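Local coordinates for periplasmic molybdate-binding protein (Azotobacter vinelandii, PDB 1ATG), which binds molybdate and tungstate in a cleft between its two domains, probably as the periplasmic receptor of an ABC transporter, at residues T8-T13 with F75-G80; E15-Q20 with M210-G215; F53-K58 with I114-L119; N144-A149 with L165-Q170. One frame throughout, in Å; residues are numbered along the deposited sequence.

Contact 1. Residues T8-T13 with F75-G80. With WO4 (tungstate(VI)ion), chain B.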
# COMPACT_ATOMS: atom_id res chain seq x y z
N THR A 8 1.91 4.85 1.12
CA THR A 8 2.40 5.03 -0.22
C THR A 8 1.82 4.06 -1.24
O THR A 8 1.68 4.48 -2.40
CB THR A 8 3.93 4.97 -0.36
OG1 THR A 8 4.42 3.65 -0.14
CG2 THR A 8 4.62 5.94 0.57
N ASN A 9 1.46 2.84 -0.89
CA ASN A 9 0.91 1.94 -1.91
C ASN A 9 -0.28 2.53 -2.65
O ASN A 9 -0.50 2.19 -3.82
CB ASN A 9 0.46 0.62 -1.28
CG ASN A 9 -0.88 0.69 -0.59
OD1 ASN A 9 -1.96 0.39 -1.14
ND2 ASN A 9 -0.83 1.12 0.68
N PHE A 10 -1.09 3.31 -1.93
CA PHE A 10 -2.38 3.77 -2.41
C PHE A 10 -2.34 5.14 -3.04
O PHE A 10 -3.38 5.67 -3.46
CB PHE A 10 -3.35 3.76 -1.21
CG PHE A 10 -4.83 3.79 -1.53
CD1 PHE A 10 -5.42 2.79 -2.27
CD2 PHE A 10 -5.62 4.82 -1.04
CE1 PHE A 10 -6.79 2.82 -2.52
CE2 PHE A 10 -6.98 4.86 -1.30
CZ PHE A 10 -7.55 3.86 -2.05
N LEU A 11 -1.14 5.73 -3.16
CA LEU A 11 -1.05 7.09 -3.69
C LEU A 11 -1.66 7.27 -5.06
O LEU A 11 -2.50 8.16 -5.27
CB LEU A 11 0.41 7.54 -3.72
CG LEU A 11 0.68 8.94 -4.30
CD1 LEU A 11 -0.06 10.02 -3.53
CD2 LEU A 11 2.18 9.21 -4.27
N GLY A 12 -1.26 6.46 -6.04
CA GLY A 12 -1.76 6.60 -7.40
C GLY A 12 -3.27 6.38 -7.46
O GLY A 12 -3.99 7.08 -8.18
N THR A 13 -3.78 5.43 -6.69
CA THR A 13 -5.22 5.16 -6.65
C THR A 13 -5.96 6.31 -5.99
O THR A 13 -7.01 6.74 -6.48
CB THR A 13 -5.49 3.83 -5.95
OG1 THR A 13 -4.70 2.79 -6.54
CG2 THR A 13 -6.97 3.47 -6.07
N PHE A 75 -12.76 1.82 8.90
CA PHE A 75 -13.30 0.79 8.02
C PHE A 75 -12.23 0.30 7.05
O PHE A 75 -11.20 0.95 6.84
CB PHE A 75 -14.53 1.29 7.28
CG PHE A 75 -14.26 2.17 6.09
CD1 PHE A 75 -13.88 3.48 6.24
CD2 PHE A 75 -14.40 1.68 4.80
CE1 PHE A 75 -13.63 4.28 5.14
CE2 PHE A 75 -14.15 2.46 3.69
CZ PHE A 75 -13.78 3.77 3.87
N THR A 76 -12.48 -0.88 6.53
CA THR A 76 -11.59 -1.46 5.51
C THR A 76 -11.95 -0.90 4.15
O THR A 76 -13.04 -1.21 3.64
CB THR A 76 -11.69 -2.99 5.51
OG1 THR A 76 -11.27 -3.41 6.81
CG2 THR A 76 -10.80 -3.61 4.45
N TYR A 77 -11.09 -0.10 3.55
CA TYR A 77 -11.36 0.52 2.26
C TYR A 77 -10.81 -0.27 1.08
O TYR A 77 -11.23 -0.03 -0.06
CB TYR A 77 -10.83 1.96 2.22
CG TYR A 77 -9.33 2.06 2.22
CD1 TYR A 77 -8.61 2.06 3.41
CD2 TYR A 77 -8.60 2.16 1.05
CE1 TYR A 77 -7.22 2.14 3.42
CE2 TYR A 77 -7.22 2.22 1.04
CZ TYR A 77 -6.55 2.21 2.23
OH TYR A 77 -5.17 2.27 2.21
N ALA A 78 -9.90 -1.20 1.33
CA ALA A 78 -9.28 -1.95 0.24
C ALA A 78 -8.48 -3.09 0.84
O ALA A 78 -8.01 -2.99 1.99
CB ALA A 78 -8.36 -1.04 -0.57
N ILE A 79 -8.28 -4.15 0.09
CA ILE A 79 -7.39 -5.24 0.46
C ILE A 79 -6.38 -5.35 -0.68
O ILE A 79 -6.74 -5.52 -1.85
CB ILE A 79 -8.12 -6.56 0.70
CG1 ILE A 79 -9.15 -6.44 1.83
CG2 ILE A 79 -7.16 -7.68 1.07
CD1 ILE A 79 -10.53 -6.90 1.48
N GLY A 80 -5.10 -5.19 -0.34
CA GLY A 80 -4.05 -5.15 -1.34
C GLY A 80 -3.70 -6.52 -1.88
O GLY A 80 -4.21 -7.57 -1.45
W WO4 B . 3.14 1.16 2.67
O1 WO4 B . 4.57 1.99 2.04
O2 WO4 B . 1.79 1.35 1.61
O3 WO4 B . 3.44 -0.58 2.84
O4 WO4 B . 2.69 1.78 4.26
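Behind the wall of the tungstate pocket, F10 and Y77 meet in a T-shaped (edge-to-face) stack that ties the 3-10 turn ahead of helix 11-25 to strand 75-86. The edge of Y77 is turned to the face of F10, with Y77 CE2 standing 3.4 Å above the plane of the F10 ring, over its centre. The ring centroids of F10 and Y77 are 4.7 Å apart and the planes meet at 62°. CG of F10 lies opposite the backbone N across CA-CB (chi1 -161°), a torsion that swings the ring toward the strand. Its flat, apolar face suits this buried site, as does a tyrosine whose ring packs while its hydroxyl bonds S54 O and Q192 NE2. Y77 and A78 both pair with Q192, a classic beta bulge in the strand. The same short turn also grips the anion. N9 donates twice to tungstate O2, from its backbone N at 2.9 Å and from ND2 at 2.8 Å. The second bond is fairly straight (164°), and N9 OD1, bonded to Y227 OH and Q192 NE2, fixes the rotation of the amide. This makes asparagine apt here, with one end for the anion and the other for the frame. T8 OG1 donates to tungstate O1 at 2.7 Å and accepts from G147 N.

Contact 2. Residues E15-Q20 with M210-G215. With EDO (1,2-ethanediol), chain E.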
# COMPACT_ATOMS: atom_id res chain seq x y z
N GLU A 15 -5.01 9.39 -6.04
CA GLU A 15 -5.03 10.48 -7.01
C GLU A 15 -6.19 10.30 -7.96
O GLU A 15 -6.91 11.26 -8.29
CB GLU A 15 -3.70 10.55 -7.75
CG GLU A 15 -2.57 11.07 -6.86
CD GLU A 15 -1.17 10.88 -7.42
OE1 GLU A 15 -0.99 10.03 -8.32
OE2 GLU A 15 -0.24 11.56 -6.94
N GLN A 16 -6.42 9.08 -8.43
CA GLN A 16 -7.57 8.80 -9.29
C GLN A 16 -8.87 9.07 -8.55
O GLN A 16 -9.80 9.70 -9.10
CB GLN A 16 -7.57 7.36 -9.80
CG GLN A 16 -6.41 7.03 -10.72
CD GLN A 16 -6.35 5.56 -11.05
OE1 GLN A 16 -6.52 4.69 -10.19
NE2 GLN A 16 -6.11 5.22 -12.31
N LEU A 17 -8.99 8.60 -7.32
CA LEU A 17 -10.19 8.80 -6.52
C LEU A 17 -10.46 10.28 -6.26
O LEU A 17 -11.60 10.73 -6.43
CB LEU A 17 -10.08 8.06 -5.20
CG LEU A 17 -10.11 6.53 -5.28
CD1 LEU A 17 -9.53 5.92 -4.02
CD2 LEU A 17 -11.54 6.04 -5.48
N ALA A 18 -9.45 11.02 -5.83
CA ALA A 18 -9.58 12.45 -5.59
C ALA A 18 -10.03 13.17 -6.85
O ALA A 18 -10.92 14.04 -6.79
CB ALA A 18 -8.24 12.99 -5.10
N GLY A 19 -9.52 12.84 -8.02
CA GLY A 19 -9.91 13.43 -9.29
C GLY A 19 -11.39 13.20 -9.55
O GLY A 19 -12.13 14.12 -9.94
N GLN A 20 -11.86 11.97 -9.34
CA GLN A 20 -13.28 11.67 -9.54
C GLN A 20 -14.14 12.37 -8.51
O GLN A 20 -15.22 12.90 -8.87
CB GLN A 20 -13.49 10.16 -9.53
CG GLN A 20 -14.94 9.72 -9.70
CD GLN A 20 -15.56 10.19 -11.00
OE1 GLN A 20 -16.80 10.27 -11.11
NE2 GLN A 20 -14.77 10.53 -12.01
N MET A 210 -15.47 9.82 3.23
CA MET A 210 -15.41 8.46 3.73
C MET A 210 -16.62 7.65 3.26
O MET A 210 -16.49 6.47 2.93
CB MET A 210 -15.26 8.43 5.25
CG MET A 210 -13.91 8.95 5.73
SD MET A 210 -12.53 7.83 5.45
CE MET A 210 -12.58 6.93 7.01
N SER A 211 -17.79 8.29 3.20
CA SER A 211 -18.99 7.64 2.68
C SER A 211 -18.85 7.38 1.19
O SER A 211 -19.13 6.29 0.69
CB SER A 211 -20.25 8.48 2.93
OG SER A 211 -21.36 7.95 2.23
N TRP A 212 -18.34 8.36 0.46
CA TRP A 212 -18.12 8.26 -0.97
C TRP A 212 -17.15 7.13 -1.32
O TRP A 212 -17.32 6.40 -2.29
CB TRP A 212 -17.59 9.59 -1.52
CG TRP A 212 -17.38 9.56 -3.01
CD1 TRP A 212 -18.31 9.77 -3.99
CD2 TRP A 212 -16.14 9.30 -3.67
NE1 TRP A 212 -17.72 9.63 -5.22
CE2 TRP A 212 -16.38 9.35 -5.05
CE3 TRP A 212 -14.84 9.01 -3.23
CZ2 TRP A 212 -15.39 9.13 -6.00
CZ3 TRP A 212 -13.85 8.81 -4.18
CH2 TRP A 212 -14.12 8.86 -5.54
N MET A 213 -16.12 6.95 -0.47
CA MET A 213 -15.15 5.88 -0.65
C MET A 213 -15.74 4.49 -0.64
O MET A 213 -15.11 3.56 -1.15
CB MET A 213 -14.10 5.96 0.46
CG MET A 213 -13.07 7.06 0.22
SD MET A 213 -11.97 6.74 -1.17
CE MET A 213 -11.28 5.15 -0.70
N LYS A 214 -16.95 4.34 -0.08
CA LYS A 214 -17.63 3.06 -0.05
C LYS A 214 -18.62 2.91 -1.21
O LYS A 214 -19.20 1.85 -1.37
CB LYS A 214 -18.44 2.93 1.26
CG LYS A 214 -17.60 3.09 2.52
CD LYS A 214 -18.47 3.20 3.77
CE LYS A 214 -17.63 3.36 5.02
NZ LYS A 214 -17.05 4.72 5.15
N GLY A 215 -18.83 3.97 -1.98
CA GLY A 215 -19.82 3.99 -3.05
C GLY A 215 -19.34 3.32 -4.31
O GLY A 215 -18.17 2.93 -4.47
C1 EDO E . -6.19 1.41 -13.20
O1 EDO E . -5.92 2.85 -13.64
C2 EDO E . -5.08 0.41 -13.56
O2 EDO E . -3.70 1.14 -13.42
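The shortest polar bond, 2.7 Å from Q16 NE2 to O1 of an ethanediol probably left by the crystallisation liquor, lies on the same helix as, but apart from, the apolar interface where L17 and Q20 meet W212. The six-membered end of the indole reaches the neighbouring helix. W212 CH2 comes within 3.3 Å of L17 O, obliquely to the ring plane, and within 3.8 Å of the L17 branch CD2. At the ring's edge, near its plane, Q20 CG approaches W212 CZ2 to 3.8 Å. W212 reaches this far because its CG stands trans to the backbone N (chi1 -179°), directing the long indole at helix 11-25. Polar and apolar parts are sorted well: W212 NE1 bonds Q24 OE1, and Q24 NE2 in turn bonds Q20 OE1, so one glutamine amide holds both groups. The other leucine branch, L17 CD1, meets M213 CE at 3.8 Å; the flexible thioether, bent at its second and third torsions, brings its methyl to a buried leucine. Within M210-G215, K214 NZ donates to M210 O at 2.9 Å, from above the carbonyl plane, and forms a cation-pi contact with F75. W212 to G215 form a type I turn, and G215 is the N-cap of helix 216-224. Two helices joined by a tight turn pack on helix 11-25 of the alpha/beta fold, consistent with a periplasmic binding protein.

Contact 3. Residues F53-K58 with I114-L119. With WO4 (tungstate(VI)ion), chain B.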
# COMPACT_ATOMS: atom_id res chain seq x y z
N PHE A 53 -5.43 6.95 5.27
CA PHE A 53 -5.52 5.65 4.64
C PHE A 53 -4.24 4.86 4.98
O PHE A 53 -3.15 5.21 4.50
CB PHE A 53 -5.63 5.76 3.12
CG PHE A 53 -6.94 6.33 2.67
CD1 PHE A 53 -8.08 5.55 2.61
CD2 PHE A 53 -7.02 7.66 2.30
CE1 PHE A 53 -9.29 6.08 2.21
CE2 PHE A 53 -8.23 8.20 1.88
CZ PHE A 53 -9.36 7.40 1.83
N SER A 54 -4.38 3.85 5.82
CA SER A 54 -3.21 3.04 6.15
C SER A 54 -3.09 1.85 5.20
O SER A 54 -4.09 1.49 4.54
CB SER A 54 -3.35 2.52 7.58
OG SER A 54 -2.14 1.89 7.98
N ALA A 55 -1.95 1.16 5.20
CA ALA A 55 -1.81 -0.09 4.47
C ALA A 55 -2.09 -1.28 5.39
O ALA A 55 -1.92 -2.42 4.96
CB ALA A 55 -0.42 -0.23 3.87
N ASP A 56 -2.53 -1.04 6.62
CA ASP A 56 -2.86 -2.11 7.56
C ASP A 56 -4.07 -1.70 8.39
O ASP A 56 -4.71 -0.68 8.20
CB ASP A 56 -1.67 -2.44 8.46
CG ASP A 56 -1.24 -1.38 9.43
OD1 ASP A 56 -1.90 -0.35 9.63
OD2 ASP A 56 -0.12 -1.58 10.02
N GLU A 57 -4.40 -2.58 9.33
CA GLU A 57 -5.44 -2.38 10.31
C GLU A 57 -4.83 -1.88 11.62
O GLU A 57 -5.44 -1.10 12.34
CB GLU A 57 -6.18 -3.68 10.64
CG GLU A 57 -6.74 -4.44 9.46
CD GLU A 57 -7.78 -5.46 9.88
OE1 GLU A 57 -8.94 -5.03 10.07
OE2 GLU A 57 -7.42 -6.64 10.04
N LYS A 58 -3.61 -2.31 11.92
CA LYS A 58 -2.95 -1.98 13.18
C LYS A 58 -2.87 -0.49 13.45
O LYS A 58 -3.25 -0.08 14.57
CB LYS A 58 -1.55 -2.59 13.22
CG LYS A 58 -0.76 -2.32 14.49
CD LYS A 58 0.68 -2.81 14.36
CE LYS A 58 1.54 -1.83 13.59
NZ LYS A 58 2.97 -2.26 13.55
N ILE A 114 7.72 -0.69 9.40
CA ILE A 114 6.94 0.50 9.13
C ILE A 114 6.05 0.46 7.88
O ILE A 114 5.18 1.33 7.74
CB ILE A 114 7.85 1.75 8.98
CG1 ILE A 114 8.88 1.59 7.85
CG2 ILE A 114 8.52 2.12 10.30
CD1 ILE A 114 9.65 2.86 7.54
N ALA A 115 6.27 -0.50 7.00
CA ALA A 115 5.56 -0.58 5.72
C ALA A 115 4.93 -1.95 5.62
O ALA A 115 5.62 -2.94 5.39
CB ALA A 115 6.54 -0.32 4.58
N PRO A 116 3.60 -2.03 5.72
CA PRO A 116 2.90 -3.30 5.63
C PRO A 116 3.18 -4.08 4.35
O PRO A 116 3.17 -5.32 4.40
CB PRO A 116 1.43 -2.91 5.78
CG PRO A 116 1.48 -1.69 6.65
CD PRO A 116 2.69 -0.93 6.15
N TYR A 117 3.47 -3.44 3.21
CA TYR A 117 3.80 -4.22 2.01
C TYR A 117 5.19 -4.85 2.15
O TYR A 117 5.51 -5.83 1.49
CB TYR A 117 3.73 -3.37 0.73
CG TYR A 117 2.30 -3.27 0.21
CD1 TYR A 117 1.40 -2.39 0.80
CD2 TYR A 117 1.87 -4.07 -0.82
CE1 TYR A 117 0.09 -2.32 0.34
CE2 TYR A 117 0.56 -4.00 -1.28
CZ TYR A 117 -0.31 -3.13 -0.70
OH TYR A 117 -1.60 -3.06 -1.19
N GLY A 118 6.03 -4.27 2.99
CA GLY A 118 7.33 -4.83 3.36
C GLY A 118 7.15 -6.02 4.30
O GLY A 118 7.82 -7.05 4.16
N LEU A 119 6.23 -5.89 5.26
CA LEU A 119 5.91 -7.00 6.15
C LEU A 119 5.42 -8.19 5.34
O LEU A 119 5.86 -9.33 5.53
CB LEU A 119 4.86 -6.58 7.18
CG LEU A 119 4.35 -7.70 8.09
CD1 LEU A 119 5.49 -8.27 8.93
CD2 LEU A 119 3.21 -7.20 8.98
W WO4 B . 3.14 1.16 2.67
O1 WO4 B . 4.57 1.99 2.04
O2 WO4 B . 1.79 1.35 1.61
O3 WO4 B . 3.44 -0.58 2.84
O4 WO4 B . 2.69 1.78 4.26
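The irregular loop between strand 51-53 and helix 58-65 passes the start of helix 116-127 most closely where the CA atoms of A55 and P116 are 5.8 Å apart. A115 is the N-cap of that helix, and the first turn presents one backbone N-H, that of Y117, to the tungstate. P116 opens the helix, a place where a proline costs no backbone bond, and its ring meets the loop: CG lies 3.7 Å from A55 CB, and CB lies 3.5 Å from A55 O. P116 CG also touches D56 CB. D56 OD1 serves its own loop, accepting from S54 OG at 2.8 Å, from above the carboxylate plane, and capping S59 N, while OD2 lies against P116 CG. The small A55 methyl comes 3.5 Å from tungstate O2 and also lies at the edge of the Y117 ring, near CE1. Y117 N donates to tungstate O3 at 2.9 Å, nearly straight (172°), and Y117 OH bonds Q192 OE1. With S36, T8, N9 and V146 as its other donors, the anion's charge is met by neutral groups alone, probably helped by the helix dipole, in a pocket where A55, A115 and P116 supply apolar surface.

Contact 4. Residues N144-A149 with L165-Q170. With WO4 (tungstate(VI)ion), chain B; EDO (1,2-ethanediol), chain E; SO4 (sulfate ion), chain D.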
# COMPACT_ATOMS: atom_id res chain seq x y z
N ASN A 144 12.27 2.55 2.30
CA ASN A 144 11.56 3.18 3.41
C ASN A 144 10.05 3.23 3.23
O ASN A 144 9.36 3.69 4.13
CB ASN A 144 12.13 4.56 3.74
CG ASN A 144 11.89 5.57 2.65
OD1 ASN A 144 11.17 5.35 1.67
ND2 ASN A 144 12.51 6.75 2.83
N SER A 145 9.56 2.67 2.12
CA SER A 145 8.13 2.62 1.83
C SER A 145 7.98 1.70 0.62
O SER A 145 8.96 1.47 -0.10
CB SER A 145 7.58 4.00 1.49
OG SER A 145 8.01 4.41 0.21
N VAL A 146 6.73 1.26 0.36
CA VAL A 146 6.56 0.48 -0.88
C VAL A 146 6.63 1.38 -2.09
O VAL A 146 6.97 0.93 -3.20
CB VAL A 146 5.32 -0.41 -0.83
CG1 VAL A 146 4.03 0.34 -1.06
CG2 VAL A 146 5.43 -1.54 -1.86
N GLY A 147 6.36 2.68 -1.95
CA GLY A 147 6.61 3.65 -3.01
C GLY A 147 8.09 3.60 -3.42
O GLY A 147 8.42 3.53 -4.61
N GLN A 148 8.98 3.60 -2.44
CA GLN A 148 10.41 3.52 -2.75
C GLN A 148 10.79 2.15 -3.28
O GLN A 148 11.58 2.07 -4.24
CB GLN A 148 11.25 3.91 -1.54
CG GLN A 148 12.75 3.82 -1.80
CD GLN A 148 13.56 4.41 -0.67
OE1 GLN A 148 13.84 3.79 0.35
NE2 GLN A 148 13.96 5.68 -0.84
N ALA A 149 10.23 1.04 -2.77
CA ALA A 149 10.53 -0.27 -3.32
C ALA A 149 10.14 -0.32 -4.80
O ALA A 149 10.88 -0.85 -5.63
CB ALA A 149 9.81 -1.35 -2.53
N LEU A 165 0.20 -4.32 -6.25
CA LEU A 165 -0.33 -4.48 -7.61
C LEU A 165 -0.75 -3.15 -8.20
O LEU A 165 -0.52 -2.87 -9.39
CB LEU A 165 -1.50 -5.47 -7.58
CG LEU A 165 -2.22 -5.68 -8.93
CD1 LEU A 165 -1.27 -6.11 -10.02
CD2 LEU A 165 -3.33 -6.72 -8.76
N ALA A 166 -1.36 -2.26 -7.42
CA ALA A 166 -1.81 -0.98 -7.91
C ALA A 166 -0.69 -0.17 -8.55
O ALA A 166 -0.94 0.64 -9.44
CB ALA A 166 -2.41 -0.16 -6.76
N GLN A 167 0.56 -0.33 -8.09
CA GLN A 167 1.67 0.43 -8.62
C GLN A 167 2.13 -0.01 -9.99
O GLN A 167 2.88 0.72 -10.65
CB GLN A 167 2.86 0.33 -7.65
CG GLN A 167 2.57 0.94 -6.29
CD GLN A 167 3.71 0.60 -5.34
OE1 GLN A 167 4.06 -0.56 -5.18
NE2 GLN A 167 4.28 1.62 -4.70
N ILE A 168 1.74 -1.20 -10.44
CA ILE A 168 2.25 -1.73 -11.69
C ILE A 168 1.18 -2.11 -12.69
O ILE A 168 1.50 -2.28 -13.89
CB ILE A 168 3.20 -2.93 -11.46
CG1 ILE A 168 2.49 -4.12 -10.81
CG2 ILE A 168 4.42 -2.50 -10.65
CD1 ILE A 168 3.41 -5.32 -10.58
N ILE A 169 -0.06 -2.25 -12.27
CA ILE A 169 -1.14 -2.65 -13.19
C ILE A 169 -1.45 -1.47 -14.10
O ILE A 169 -1.47 -0.32 -13.70
CB ILE A 169 -2.35 -3.18 -12.42
CG1 ILE A 169 -3.34 -3.87 -13.36
CG2 ILE A 169 -3.06 -2.07 -11.65
CD1 ILE A 169 -4.41 -4.64 -12.63
N GLN A 170 -1.59 -1.74 -15.41
CA GLN A 170 -1.83 -0.66 -16.37
C GLN A 170 -3.32 -0.54 -16.65
O GLN A 170 -4.11 -1.43 -16.33
CB GLN A 170 -1.01 -0.87 -17.64
CG GLN A 170 0.48 -1.02 -17.42
CD GLN A 170 1.17 0.14 -16.74
OE1 GLN A 170 1.80 -0.01 -15.68
NE2 GLN A 170 1.11 1.32 -17.33
W WO4 B . 3.14 1.16 2.67
O1 WO4 B . 4.57 1.99 2.04
O2 WO4 B . 1.79 1.35 1.61
O3 WO4 B . 3.44 -0.58 2.84
O4 WO4 B . 2.69 1.78 4.26
C1 EDO E . -6.19 1.41 -13.20
O1 EDO E . -5.92 2.85 -13.64
C2 EDO E . -5.08 0.41 -13.56
O2 EDO E . -3.70 1.14 -13.42
S SO4 D . 12.78 6.92 -4.40
O1 SO4 D . 12.71 8.00 -5.45
O2 SO4 D . 13.32 5.68 -5.04
O3 SO4 D . 11.40 6.66 -3.87
O4 SO4 D . 13.68 7.35 -3.29
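The N-terminal turn of helix 146-154 forms one wall of the tungstate pocket, and there V146 is met by Q167 from the loop that follows strand 160-164. Q167 NE2 donates to V146 O at 3.2 Å with an N-H...O angle of 163°. The acceptor lies near the amide plane of Q167, yet the nitrogen sits well above the carbonyl plane of V146, with a C=O...N angle of only 96°, so the bond misses the carbonyl's lone pairs. An extended glutamine suits the span, since its chain runs straight beyond CG and its other end, OE1, accepts from A164 N and is thereby held. V146 CG2 packs beside that oxygen at 3.7 Å. The other methyl, CG1, placed between the backbone N and the carbonyl carbon, faces the anion, 3.6 Å from tungstate O1. V146 N donates to the same O1 at 2.8 Å, almost straight (174°). S145 is the N-cap, a natural serine position: its OG accepts from Q148 N at 2.9 Å. Q167 NE2 also lies 3.5 Å from G147 CA. Helix 146-154 follows strand 140-143, on which Q148 and A149 rest at A143. The loop of Q167 continues into I168, which packs on H150 of that helix and on V83 and W85 of strand 75-86.

Contacts 1, 3 and 4 surround the tungstate, their centres 10 to 13 Å apart, and each lends it donors from the start of a helix or helical turn. Contact 2 lies farther out, 11 Å from contact 1, with which it shares helix 11-25, and about 20 Å from contacts 3 and 4. Along the chain, contact 2 spans from near the beginning to near the end and encloses contacts 3 and 4; contact 1 crosses both 2 and 3, and contact 4 follows 1 and 3. Strand 75-86 pairs with strands 191-196 and 160-164, so one strand runs near contacts 1 and 4. The anion lies at the domain interface, consistent with two domains closing on it.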